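PDB 5U75: enterotoxin-like toxin X, which inhibits phagocytosis and killing by human neutrophils, binding their surface glycoproteins in a sialic acid-dependent manner, and belongs to the staphylococcal superantigens. Local coordinates for residues Leu92-Arg100 against Tyr129-Leu137; His113-Lys124 against Asp149-Lys160. One frame throughout, in Å; residues are numbered along the deposited sequence. Where two conformers were deposited one is given.

Contact 1. Residues Leu92-Arg100 against Tyr129-Leu137; sequences LKELDHIIR and YTLESHKEL. With SIA (N-acetyl-alpha-neuraminic acid), chain B; GAL (beta-D-galactopyranose), chain C; FUC (alpha-L-fucopyranose), chain D.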
loop_
_atom_site.group_PDB
_atom_site.type_symbol
_atom_site.label_atom_id
_atom_site.label_comp_id
_atom_site.label_asym_id
_atom_site.label_seq_id
_atom_site.Cartn_x
_atom_site.Cartn_y
_atom_site.Cartn_z
ATOM N N LEU A 92 0.409 9.934 7.436
ATOM C CA LEU A 92 0.992 9.265 6.275
ATOM C C LEU A 92 1.689 7.950 6.662
ATOM O O LEU A 92 1.660 6.988 5.904
ATOM C CB LEU A 92 1.920 10.211 5.515
ATOM C CG LEU A 92 2.565 9.661 4.231
ATOM C CD1 LEU A 92 1.515 9.094 3.281
ATOM C CD2 LEU A 92 3.343 10.794 3.574
ATOM N N LYS A 93 2.265 7.866 7.867
ATOM C CA LYS A 93 2.848 6.608 8.303
ATOM C C LYS A 93 1.784 5.525 8.312
ATOM O O LYS A 93 1.999 4.413 7.842
ATOM C CB LYS A 93 3.510 6.721 9.674
ATOM C CG LYS A 93 4.210 5.446 10.106
ATOM C CD LYS A 93 4.869 5.605 11.475
ATOM C CE LYS A 93 5.733 4.410 11.807
ATOM N NZ LYS A 93 6.038 4.388 13.272
ATOM N N GLU A 94 0.618 5.875 8.852
ATOM C CA GLU A 94 -0.497 4.950 8.933
ATOM C C GLU A 94 -1.030 4.541 7.556
ATOM O O GLU A 94 -1.232 3.370 7.278
ATOM C CB GLU A 94 -1.601 5.613 9.736
ATOM C CG GLU A 94 -2.699 4.685 10.156
ATOM C CD GLU A 94 -3.617 5.364 11.134
ATOM O OE1 GLU A 94 -3.210 5.647 12.281
ATOM O OE2 GLU A 94 -4.772 5.591 10.736
ATOM N N LEU A 95 -1.255 5.526 6.698
ATOM C CA LEU A 95 -1.820 5.259 5.360
ATOM C C LEU A 95 -0.837 4.495 4.472
ATOM O O LEU A 95 -1.199 3.506 3.819
ATOM C CB LEU A 95 -2.230 6.590 4.724
ATOM C CG LEU A 95 -3.180 6.544 3.546
ATOM C CD1 LEU A 95 -4.457 5.772 3.902
ATOM C CD2 LEU A 95 -3.493 7.972 3.104
ATOM N N ASP A 96 0.413 4.950 4.461
ATOM C CA ASP A 96 1.524 4.186 3.835
ATOM C C ASP A 96 1.544 2.724 4.295
ATOM O O ASP A 96 1.616 1.795 3.490
ATOM C CB ASP A 96 2.859 4.897 4.110
ATOM C CG ASP A 96 4.059 4.103 3.649
ATOM O OD1 ASP A 96 4.280 3.954 2.417
ATOM O OD2 ASP A 96 4.776 3.615 4.542
ATOM N N HIS A 97 1.420 2.507 5.598
ATOM C CA HIS A 97 1.417 1.165 6.136
ATOM C C HIS A 97 0.298 0.309 5.587
ATOM O O HIS A 97 0.532 -0.785 5.078
ATOM C CB HIS A 97 1.329 1.136 7.671
ATOM C CG HIS A 97 1.398 -0.248 8.205
ATOM N ND1 HIS A 97 2.595 -0.894 8.412
ATOM C CD2 HIS A 97 0.428 -1.162 8.436
ATOM C CE1 HIS A 97 2.359 -2.132 8.803
ATOM N NE2 HIS A 97 1.050 -2.323 8.815
ATOM N N ILE A 98 -0.922 0.818 5.715
ATOM C CA ILE A 98 -2.107 0.054 5.322
ATOM C C ILE A 98 -2.106 -0.219 3.815
ATOM O O ILE A 98 -2.423 -1.326 3.378
ATOM C CB ILE A 98 -3.402 0.781 5.760
ATOM C CG1 ILE A 98 -3.447 0.861 7.298
ATOM C CG2 ILE A 98 -4.636 0.081 5.199
ATOM C CD1 ILE A 98 -4.516 1.781 7.845
ATOM N N ILE A 99 -1.716 0.785 3.030
ATOM C CA ILE A 99 -1.614 0.606 1.592
ATOM C C ILE A 99 -0.613 -0.485 1.238
ATOM O O ILE A 99 -0.938 -1.371 0.448
ATOM C CB ILE A 99 -1.275 1.919 0.870
ATOM C CG1 ILE A 99 -2.494 2.838 0.919
ATOM C CG2 ILE A 99 -0.863 1.663 -0.583
ATOM C CD1 ILE A 99 -2.184 4.278 0.570
ATOM N N ARG A 100 0.586 -0.443 1.803
ATOM C CA ARG A 100 1.585 -1.469 1.459
ATOM C C ARG A 100 1.173 -2.846 1.954
ATOM O O ARG A 100 1.425 -3.845 1.273
ATOM C CB ARG A 100 2.981 -1.081 1.938
ATOM C CG ARG A 100 3.459 0.222 1.358
ATOM C CD ARG A 100 4.971 0.331 1.312
ATOM N NE ARG A 100 5.399 1.709 1.318
ATOM C CZ ARG A 100 6.622 2.156 1.037
ATOM N NH1 ARG A 100 7.584 1.332 0.640
ATOM N NH2 ARG A 100 6.869 3.453 1.134
ATOM N N TYR A 129 0.558 11.939 -2.911
ATOM C CA TYR A 129 1.596 11.484 -2.009
ATOM C C TYR A 129 2.206 10.249 -2.650
ATOM O O TYR A 129 1.517 9.241 -2.861
ATOM C CB TYR A 129 1.049 11.149 -0.610
ATOM C CG TYR A 129 0.257 12.255 0.031
ATOM C CD1 TYR A 129 0.889 13.237 0.802
ATOM C CD2 TYR A 129 -1.136 12.320 -0.114
ATOM C CE1 TYR A 129 0.166 14.263 1.395
ATOM C CE2 TYR A 129 -1.878 13.326 0.496
ATOM C CZ TYR A 129 -1.225 14.305 1.247
ATOM O OH TYR A 129 -1.962 15.303 1.832
ATOM N N THR A 130 3.509 10.315 -2.918
ATOM C CA THR A 130 4.210 9.279 -3.655
ATOM C C THR A 130 5.021 8.387 -2.728
ATOM O O THR A 130 5.828 8.871 -1.936
ATOM C CB THR A 130 5.151 9.882 -4.738
ATOM O OG1 THR A 130 4.415 10.760 -5.586
ATOM C CG2 THR A 130 5.799 8.776 -5.554
ATOM N N LEU A 131 4.781 7.091 -2.837
ATOM C CA LEU A 131 5.416 6.077 -2.053
ATOM C C LEU A 131 6.313 5.234 -2.942
ATOM O O LEU A 131 5.841 4.366 -3.684
ATOM C CB LEU A 131 4.367 5.185 -1.384
ATOM C CG LEU A 131 3.199 5.909 -0.708
ATOM C CD1 LEU A 131 2.249 4.845 -0.184
ATOM C CD2 LEU A 131 3.654 6.830 0.414
ATOM N N GLU A 132 7.615 5.458 -2.822
ATOM C CA GLU A 132 8.590 4.693 -3.592
ATOM C C GLU A 132 8.734 3.287 -3.017
ATOM O O GLU A 132 9.124 3.124 -1.857
ATOM C CB GLU A 132 9.933 5.423 -3.596
ATOM C CG GLU A 132 9.883 6.808 -4.176
ATOM C CD GLU A 132 11.271 7.400 -4.342
ATOM O OE1 GLU A 132 11.981 6.918 -5.245
ATOM O OE2 GLU A 132 11.639 8.320 -3.576
ATOM N N SER A 133 8.454 2.264 -3.834
ATOM C CA SER A 133 8.283 0.911 -3.326
ATOM C C SER A 133 9.547 0.186 -2.914
ATOM O O SER A 133 9.483 -0.796 -2.217
ATOM C CB SER A 133 7.523 0.044 -4.332
ATOM O OG SER A 133 8.300 -0.168 -5.504
ATOM N N HIS A 134 10.695 0.649 -3.394
ATOM C CA HIS A 134 11.960 -0.050 -3.195
ATOM C C HIS A 134 12.598 0.202 -1.817
ATOM O O HIS A 134 13.605 -0.435 -1.477
ATOM C CB HIS A 134 12.946 0.335 -4.320
ATOM C CG HIS A 134 13.416 1.749 -4.261
ATOM N ND1 HIS A 134 12.686 2.811 -4.751
ATOM C CD2 HIS A 134 14.555 2.280 -3.750
ATOM C CE1 HIS A 134 13.364 3.926 -4.571
ATOM N NE2 HIS A 134 14.495 3.630 -3.953
ATOM N N LYS A 135 12.016 1.109 -1.032
ATOM C CA LYS A 135 12.556 1.475 0.258
ATOM C C LYS A 135 11.416 1.871 1.202
ATOM O O LYS A 135 10.292 2.106 0.764
ATOM C CB LYS A 135 13.550 2.639 0.104
ATOM C CG LYS A 135 12.968 3.912 -0.477
ATOM C CD LYS A 135 13.991 5.016 -0.673
ATOM C CE LYS A 135 13.324 6.279 -1.189
ATOM N NZ LYS A 135 14.275 7.362 -1.564
ATOM N N GLU A 136 11.733 1.966 2.489
ATOM C CA GLU A 136 10.745 2.374 3.489
ATOM C C GLU A 136 10.349 3.833 3.297
ATOM O O GLU A 136 11.060 4.613 2.683
ATOM C CB GLU A 136 11.302 2.148 4.909
ATOM C CG GLU A 136 11.549 0.692 5.220
ATOM C CD GLU A 136 12.120 0.464 6.616
ATOM O OE1 GLU A 136 11.619 1.081 7.576
ATOM O OE2 GLU A 136 13.064 -0.349 6.751
ATOM N N LEU A 137 9.178 4.209 3.812
ATOM C CA LEU A 137 8.812 5.623 3.888
ATOM C C LEU A 137 9.885 6.386 4.662
ATOM O O LEU A 137 10.330 5.917 5.718
ATOM C CB LEU A 137 7.485 5.773 4.641
ATOM C CG LEU A 137 6.867 7.158 4.784
ATOM C CD1 LEU A 137 6.379 7.689 3.454
ATOM C CD2 LEU A 137 5.715 7.105 5.793
HETATM C C1 SIA B . 5.093 13.535 -3.385
HETATM C C2 SIA B . 5.692 14.913 -3.076
HETATM C C3 SIA B . 5.135 16.011 -3.990
HETATM C C4 SIA B . 3.668 16.299 -3.693
HETATM C C5 SIA B . 3.408 16.569 -2.201
HETATM C C6 SIA B . 4.031 15.452 -1.376
HETATM C C7 SIA B . 3.993 15.582 0.148
HETATM C C8 SIA B . 4.795 14.472 0.816
HETATM C C9 SIA B . 4.465 14.365 2.297
HETATM C C10 SIA B . 1.476 17.461 -1.005
HETATM C C11 SIA B . -0.007 17.440 -0.851
HETATM N N5 SIA B . 1.978 16.656 -1.956
HETATM O O1A SIA B . 4.829 13.249 -4.570
HETATM O O1B SIA B . 4.922 12.714 -2.435
HETATM O O4 SIA B . 3.174 17.416 -4.426
HETATM O O6 SIA B . 5.408 15.281 -1.705
HETATM O O7 SIA B . 4.445 16.887 0.563
HETATM O O8 SIA B . 4.495 13.197 0.228
HETATM O O9 SIA B . 5.480 13.603 2.933
HETATM O O10 SIA B . 2.179 18.163 -0.269
HETATM C C1 GAL C . 9.890 13.606 -0.985
HETATM C C2 GAL C . 9.085 14.553 -1.859
HETATM C C3 GAL C . 7.795 13.882 -2.337
HETATM C C4 GAL C . 8.148 12.555 -3.016
HETATM C C5 GAL C . 8.971 11.661 -2.100
HETATM C C6 GAL C . 9.330 10.363 -2.809
HETATM O O2 GAL C . 8.790 15.758 -1.158
HETATM O O3 GAL C . 7.108 14.783 -3.224
HETATM O O4 GAL C . 8.844 12.848 -4.223
HETATM O O5 GAL C . 10.142 12.351 -1.649
HETATM O O6 GAL C . 10.077 9.477 -1.972
HETATM C C1 FUC D . 14.251 12.585 -2.181
HETATM C C2 FUC D . 14.276 11.355 -3.085
HETATM C C3 FUC D . 12.981 11.239 -3.878
HETATM C C4 FUC D . 12.732 12.512 -4.661
HETATM C C5 FUC D . 12.689 13.682 -3.685
HETATM C C6 FUC D . 12.458 15.016 -4.371
HETATM O O2 FUC D . 14.420 10.168 -2.310
HETATM O O3 FUC D . 13.057 10.097 -4.737
HETATM O O4 FUC D . 13.779 12.673 -5.629
HETATM O O5 FUC D . 13.894 13.751 -2.921
HETATM O O HOH W 1 9.381 4.892 0.308
#

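Contact 2. Residues His113-Lys124 against Asp149-Lys160; sequences HLPKGNIVINTK and DDIKNVTFELVK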
loop_
_atom_site.group_PDB
_atom_site.type_symbol
_atom_site.label_atom_id
_atom_site.label_comp_id
_atom_site.label_asym_id
_atom_site.label_seq_id
_atom_site.Cartn_x
_atom_site.Cartn_y
_atom_site.Cartn_z
ATOM N N HIS A 113 13.818 -10.514 -4.352
ATOM C CA HIS A 113 14.163 -9.340 -5.143
ATOM C C HIS A 113 13.269 -8.142 -4.845
ATOM O O HIS A 113 12.069 -8.287 -4.649
ATOM C CB HIS A 113 14.093 -9.681 -6.634
ATOM C CG HIS A 113 14.912 -10.873 -6.996
ATOM N ND1 HIS A 113 16.287 -10.833 -7.042
ATOM C CD2 HIS A 113 14.559 -12.147 -7.287
ATOM C CE1 HIS A 113 16.748 -12.029 -7.356
ATOM N NE2 HIS A 113 15.721 -12.841 -7.519
ATOM N N LEU A 114 13.877 -6.965 -4.844
ATOM C CA LEU A 114 13.178 -5.724 -4.564
ATOM C C LEU A 114 12.376 -5.284 -5.777
ATOM O O LEU A 114 12.891 -5.280 -6.897
ATOM C CB LEU A 114 14.150 -4.597 -4.224
ATOM C CG LEU A 114 14.703 -4.474 -2.809
ATOM C CD1 LEU A 114 15.761 -3.378 -2.799
ATOM C CD2 LEU A 114 13.586 -4.157 -1.819
ATOM N N PRO A 115 11.131 -4.838 -5.553
ATOM C CA PRO A 115 10.419 -4.172 -6.638
ATOM C C PRO A 115 10.897 -2.757 -6.811
ATOM O O PRO A 115 11.659 -2.230 -5.986
ATOM C CB PRO A 115 8.963 -4.169 -6.152
ATOM C CG PRO A 115 9.096 -4.081 -4.657
ATOM C CD PRO A 115 10.348 -4.840 -4.296
ATOM N N LYS A 116 10.426 -2.136 -7.877
ATOM C CA LYS A 116 10.658 -0.740 -8.114
ATOM C C LYS A 116 9.398 -0.125 -8.702
ATOM O O LYS A 116 8.538 -0.825 -9.217
ATOM C CB LYS A 116 11.876 -0.550 -9.039
ATOM C CG LYS A 116 11.776 -1.260 -10.370
ATOM C CD LYS A 116 13.153 -1.413 -11.020
ATOM C CE LYS A 116 13.031 -1.827 -12.488
ATOM N NZ LYS A 116 14.126 -2.739 -12.915
ATOM N N GLY A 117 9.288 1.185 -8.582
ATOM C CA GLY A 117 8.131 1.919 -9.045
ATOM C C GLY A 117 7.392 2.531 -7.867
ATOM O O GLY A 117 7.637 2.206 -6.694
ATOM N N ASN A 118 6.483 3.420 -8.193
ATOM C CA ASN A 118 5.779 4.182 -7.182
ATOM C C ASN A 118 4.356 3.744 -6.994
ATOM O O ASN A 118 3.657 3.407 -7.952
ATOM C CB ASN A 118 5.762 5.648 -7.533
ATOM C CG ASN A 118 7.149 6.240 -7.600
ATOM O OD1 ASN A 118 8.071 5.776 -6.921
ATOM N ND2 ASN A 118 7.309 7.247 -8.447
ATOM N N ILE A 119 3.932 3.815 -5.734
ATOM C CA ILE A 119 2.526 3.758 -5.355
ATOM C C ILE A 119 2.119 5.207 -5.072
ATOM O O ILE A 119 2.803 5.907 -4.320
ATOM C CB ILE A 119 2.343 2.881 -4.105
ATOM C CG1 ILE A 119 2.901 1.479 -4.336
ATOM C CG2 ILE A 119 0.870 2.808 -3.707
ATOM C CD1 ILE A 119 3.168 0.711 -3.051
ATOM N N VAL A 120 1.024 5.685 -5.670
ATOM C CA VAL A 120 0.634 7.075 -5.537
ATOM C C VAL A 120 -0.753 7.217 -4.920
ATOM O O VAL A 120 -1.721 6.713 -5.460
ATOM C CB VAL A 120 0.687 7.815 -6.896
ATOM C CG1 VAL A 120 0.328 9.289 -6.722
ATOM C CG2 VAL A 120 2.077 7.646 -7.523
ATOM N N ILE A 121 -0.836 7.944 -3.807
ATOM C CA ILE A 121 -2.097 8.299 -3.200
ATOM C C ILE A 121 -2.566 9.567 -3.915
ATOM O O ILE A 121 -1.884 10.595 -3.841
ATOM C CB ILE A 121 -1.949 8.573 -1.680
ATOM C CG1 ILE A 121 -1.266 7.400 -0.959
ATOM C CG2 ILE A 121 -3.312 8.854 -1.068
ATOM C CD1 ILE A 121 -0.884 7.688 0.483
ATOM N N ASN A 122 -3.696 9.488 -4.628
ATOM C CA ASN A 122 -4.264 10.622 -5.339
ATOM C C ASN A 122 -5.391 11.218 -4.540
ATOM O O ASN A 122 -6.262 10.481 -4.059
ATOM C CB ASN A 122 -4.803 10.162 -6.695
ATOM C CG ASN A 122 -3.706 9.573 -7.554
ATOM O OD1 ASN A 122 -2.748 10.267 -7.889
ATOM N ND2 ASN A 122 -3.790 8.288 -7.835
ATOM N N THR A 123 -5.402 12.541 -4.417
ATOM C CA THR A 123 -6.444 13.232 -3.653
ATOM C C THR A 123 -7.513 13.786 -4.580
ATOM O O THR A 123 -7.308 13.914 -5.802
ATOM C CB THR A 123 -5.914 14.347 -2.725
ATOM O OG1 THR A 123 -5.646 15.552 -3.455
ATOM C CG2 THR A 123 -4.669 13.906 -1.975
ATOM N N LYS A 124 -8.651 14.121 -3.997
ATOM C CA LYS A 124 -9.816 14.495 -4.810
ATOM C C LYS A 124 -9.607 15.759 -5.650
ATOM O O LYS A 124 -10.174 15.868 -6.728
ATOM C CB LYS A 124 -11.049 14.641 -3.919
ATOM C CG LYS A 124 -11.514 13.268 -3.427
ATOM C CD LYS A 124 -12.638 13.368 -2.434
ATOM C CE LYS A 124 -13.176 11.989 -2.124
ATOM N NZ LYS A 124 -14.284 12.082 -1.149
ATOM N N ASP A 149 -11.049 10.991 3.893
ATOM C CA ASP A 149 -12.107 11.421 2.994
ATOM C C ASP A 149 -11.604 12.324 1.837
ATOM O O ASP A 149 -12.376 12.670 0.932
ATOM C CB ASP A 149 -13.197 12.127 3.799
ATOM C CG ASP A 149 -14.444 12.407 2.983
ATOM O OD1 ASP A 149 -14.964 11.469 2.363
ATOM O OD2 ASP A 149 -14.874 13.575 2.936
ATOM N N ASP A 150 -10.316 12.683 1.862
ATOM C CA ASP A 150 -9.681 13.432 0.790
ATOM C C ASP A 150 -9.108 12.534 -0.298
ATOM O O ASP A 150 -8.701 13.037 -1.348
ATOM C CB ASP A 150 -8.540 14.311 1.347
ATOM C CG ASP A 150 -8.029 15.346 0.339
ATOM O OD1 ASP A 150 -8.868 15.931 -0.383
ATOM O OD2 ASP A 150 -6.783 15.545 0.262
ATOM N N ILE A 151 -9.073 11.222 -0.064
ATOM C CA ILE A 151 -8.386 10.308 -0.972
ATOM C C ILE A 151 -9.319 9.874 -2.090
ATOM O O ILE A 151 -10.430 9.409 -1.833
ATOM C CB ILE A 151 -7.855 9.081 -0.240
ATOM C CG1 ILE A 151 -6.910 9.531 0.866
ATOM C CG2 ILE A 151 -7.165 8.140 -1.220
ATOM C CD1 ILE A 151 -6.588 8.450 1.858
ATOM N N LYS A 152 -8.867 10.056 -3.326
ATOM C CA LYS A 152 -9.612 9.607 -4.503
ATOM C C LYS A 152 -9.404 8.123 -4.755
ATOM O O LYS A 152 -10.362 7.355 -4.785
ATOM C CB LYS A 152 -9.195 10.407 -5.728
ATOM C CG LYS A 152 -9.924 10.011 -7.000
ATOM C CD LYS A 152 -9.447 10.882 -8.151
ATOM C CE LYS A 152 -10.169 10.560 -9.457
ATOM N NZ LYS A 152 -9.307 9.695 -10.306
ATOM N N ASN A 153 -8.150 7.732 -4.941
ATOM C CA ASN A 153 -7.761 6.346 -5.137
ATOM C C ASN A 153 -6.252 6.220 -4.936
ATOM O O ASN A 153 -5.581 7.211 -4.637
ATOM C CB ASN A 153 -8.181 5.816 -6.531
ATOM C CG ASN A 153 -7.402 6.442 -7.676
ATOM O OD1 ASN A 153 -6.590 7.337 -7.501
ATOM N ND2 ASN A 153 -7.633 5.925 -8.870
ATOM N N VAL A 154 -5.732 5.013 -5.111
ATOM C CA VAL A 154 -4.298 4.762 -5.067
ATOM C C VAL A 154 -3.949 4.124 -6.388
ATOM O O VAL A 154 -4.540 3.113 -6.766
ATOM C CB VAL A 154 -3.914 3.828 -3.896
ATOM C CG1 VAL A 154 -2.454 3.364 -4.015
ATOM C CG2 VAL A 154 -4.143 4.531 -2.578
ATOM N N THR A 155 -3.009 4.724 -7.118
ATOM C CA THR A 155 -2.547 4.122 -8.340
ATOM C C THR A 155 -1.135 3.594 -8.172
ATOM O O THR A 155 -0.421 3.993 -7.246
ATOM C CB THR A 155 -2.616 5.131 -9.504
ATOM O OG1 THR A 155 -1.934 6.339 -9.153
ATOM C CG2 THR A 155 -4.059 5.457 -9.827
ATOM N N PHE A 156 -0.724 2.682 -9.047
ATOM C CA PHE A 156 0.645 2.191 -8.973
ATOM C C PHE A 156 1.086 1.519 -10.245
ATOM O O PHE A 156 0.256 0.933 -10.950
ATOM C CB PHE A 156 0.816 1.169 -7.825
ATOM C CG PHE A 156 -0.135 0.008 -7.881
ATOM C CD1 PHE A 156 -1.442 0.131 -7.413
ATOM C CD2 PHE A 156 0.274 -1.218 -8.369
ATOM C CE1 PHE A 156 -2.323 -0.940 -7.468
ATOM C CE2 PHE A 156 -0.595 -2.302 -8.416
ATOM C CZ PHE A 156 -1.904 -2.165 -7.960
ATOM N N GLU A 157 2.395 1.573 -10.496
ATOM C CA GLU A 157 3.040 0.842 -11.592
ATOM C C GLU A 157 4.315 0.273 -11.016
ATOM O O GLU A 157 5.341 0.964 -10.970
ATOM C CB GLU A 157 3.378 1.777 -12.755
ATOM C CG GLU A 157 2.233 2.654 -13.210
ATOM C CD GLU A 157 2.641 3.642 -14.284
ATOM O OE1 GLU A 157 3.856 3.916 -14.413
ATOM O OE2 GLU A 157 1.747 4.147 -14.990
ATOM N N LEU A 158 4.246 -0.968 -10.547
ATOM C CA LEU A 158 5.346 -1.604 -9.881
ATOM C C LEU A 158 5.943 -2.685 -10.776
ATOM O O LEU A 158 5.224 -3.352 -11.543
ATOM C CB LEU A 158 4.871 -2.192 -8.565
ATOM C CG LEU A 158 4.255 -1.166 -7.598
ATOM C CD1 LEU A 158 3.909 -1.876 -6.298
ATOM C CD2 LEU A 158 5.184 0.015 -7.343
ATOM N N VAL A 159 7.259 -2.844 -10.652
ATOM C CA VAL A 159 8.023 -3.764 -11.481
ATOM C C VAL A 159 8.934 -4.615 -10.598
ATOM O O VAL A 159 9.617 -4.090 -9.715
ATOM C CB VAL A 159 8.854 -2.973 -12.524
ATOM C CG1 VAL A 159 9.842 -3.889 -13.251
ATOM C CG2 VAL A 159 7.930 -2.285 -13.513
ATOM N N LYS A 160 8.906 -5.927 -10.813
ATOM C CA LYS A 160 9.891 -6.833 -10.266
ATOM C C LYS A 160 10.600 -7.486 -11.472
ATOM O O LYS A 160 10.000 -8.244 -12.214
ATOM C CB LYS A 160 9.252 -7.858 -9.351
ATOM C CG LYS A 160 10.287 -8.620 -8.533
ATOM C CD LYS A 160 9.671 -9.346 -7.349
ATOM C CE LYS A 160 9.056 -10.671 -7.758
ATOM N NZ LYS A 160 10.067 -11.751 -7.962
HETATM O O HOH W 2 11.174 -11.493 -5.165
HETATM O O HOH W 3 6.180 4.042 -10.879
HETATM O O HOH W 4 -7.687 17.011 -2.441
HETATM O O HOH W 5 -14.476 9.960 0.289
#

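Contact 1. Residues Leu92-Arg100 against Tyr129-Leu137
Arg-100 bonded to Lys-135, and Asp-96 packed by Leu-131 and Leu-137, make the tight part of this contact, where the helix of the C-terminal beta-grasp domain lies against edge strand 128-132 and the loop after it. The guanidinium of Arg-100 hands NH1 to Lys-135 O (2.8 Å, 156° at the hydrogen), the donor standing 30° off the carbonyl plane, so helix and type I turn 132-135 are tied directly. Its other edge grips Asp-96 one turn back: NE (2.7 Å) and NH2 (2.9 Å) both go to the single oxygen OD1, from opposite faces of the carboxylate plane. NH2 also donates to a water that in turn donates to Glu-132 O. This buried ion pair is wrapped in leucine: Leu-131 lays CD1 3.4 Å from Asp-96 OD1, and Leu-137 brings CB to 3.5 Å from Asp-96 OD2, which is hydrogen-bonded to Tyr-35 OH. Asp-96 reaches between the two leucines because its CG is anti to the backbone N (chi1 173°).

Leu-92 fits more loosely against Leu-131 and Tyr-129: its CD1 stays 4.2 Å from Leu-131 CD2, while its CD2 turns to O9 of the sialic acid. On the open side, the end of Lys-93 leads away from the loop. The outer side of the strand belongs to the glycan: Thr-130 offers N and OG1 to the two carboxylate oxygens of the sugar, and Glu-132 OE2 accepts from both galactose O6 and fucose O3, with Lys-135 NZ on fucose O2. These residues form part of the sialyl Lewis X site.

On its sheet-facing side, the helix sets Leu-95, Ile-98 and Ile-99 on strand 75-86, and Leu-95 and Ile-99 also on 118-123 and 151-160; strand 128-132 pairs on its inner edge with 118-123.

Contact 2. Residues His113-Lys124 against Asp149-Lys160
The amide of Asn-122 is the flat group that ties the side chains together across this antiparallel pair of the beta-grasp sheet: at its edge, ND2 holds Thr-155 OG1 in the amide plane at 3.0 Å and Asn-153 OD1, also at 3.0 Å, 17° out of it. The amides of Asn-122 and Asn-153 are turned 50° apart. The ring of Phe-156 projects from the other side of the sheet and meets His-103 edge-to-face; while the ring leads away from strand 118-123, CB stays beside Ile-119.

Between Val-120 and Thr-155 the backbone bonds are reciprocal, and Lys-116 with Val-159 forms a separate bridge. Beyond Asn-122 the register slips by one: Lys-152 and Asn-153 both face it in a classic beta bulge, Lys-152 N giving the stronger bond to Asn-122 O and Asn-153 N a weak one.

Ile-119, Ile-121, Val-154 and Phe-156 share the face under helix 92-104, where Ile-119 CG2 and Val-154 CG1 press unusually close. Val-120, Asn-122, Asn-153 and Thr-155 line the other face. Gly-117, at a phi of 114°, brings its CA against Glu-157 O in a CA-H...O contact.

At the exposed end, Lys-124 runs extended past Asp-150, and its NZ bonds to Asp-149 O at 2.9 Å, with Asp-149 OD1 a long 3.6 Å away.

Both contacts are built on the same five-stranded sheet of the beta-grasp domain. Contact 1 sets its helix against edge strand 128-132, whereas contact 2 joins the next two strands inward, 118-123 and 151-160. Contact 1 is the more buried: a salt bridge within the helix is enclosed by leucines and bonded on to the loop, and the far side is given over to sugar. Contact 2 relies on main-chain pairing, with an apolar face inside and lysines and acids at its exposed margins. They meet directly: Leu-131 N lies 2.7 Å from Ile-119 O and Ser-133 OG 2.7 Å from Gly-117 O, both probable hydrogen bonds.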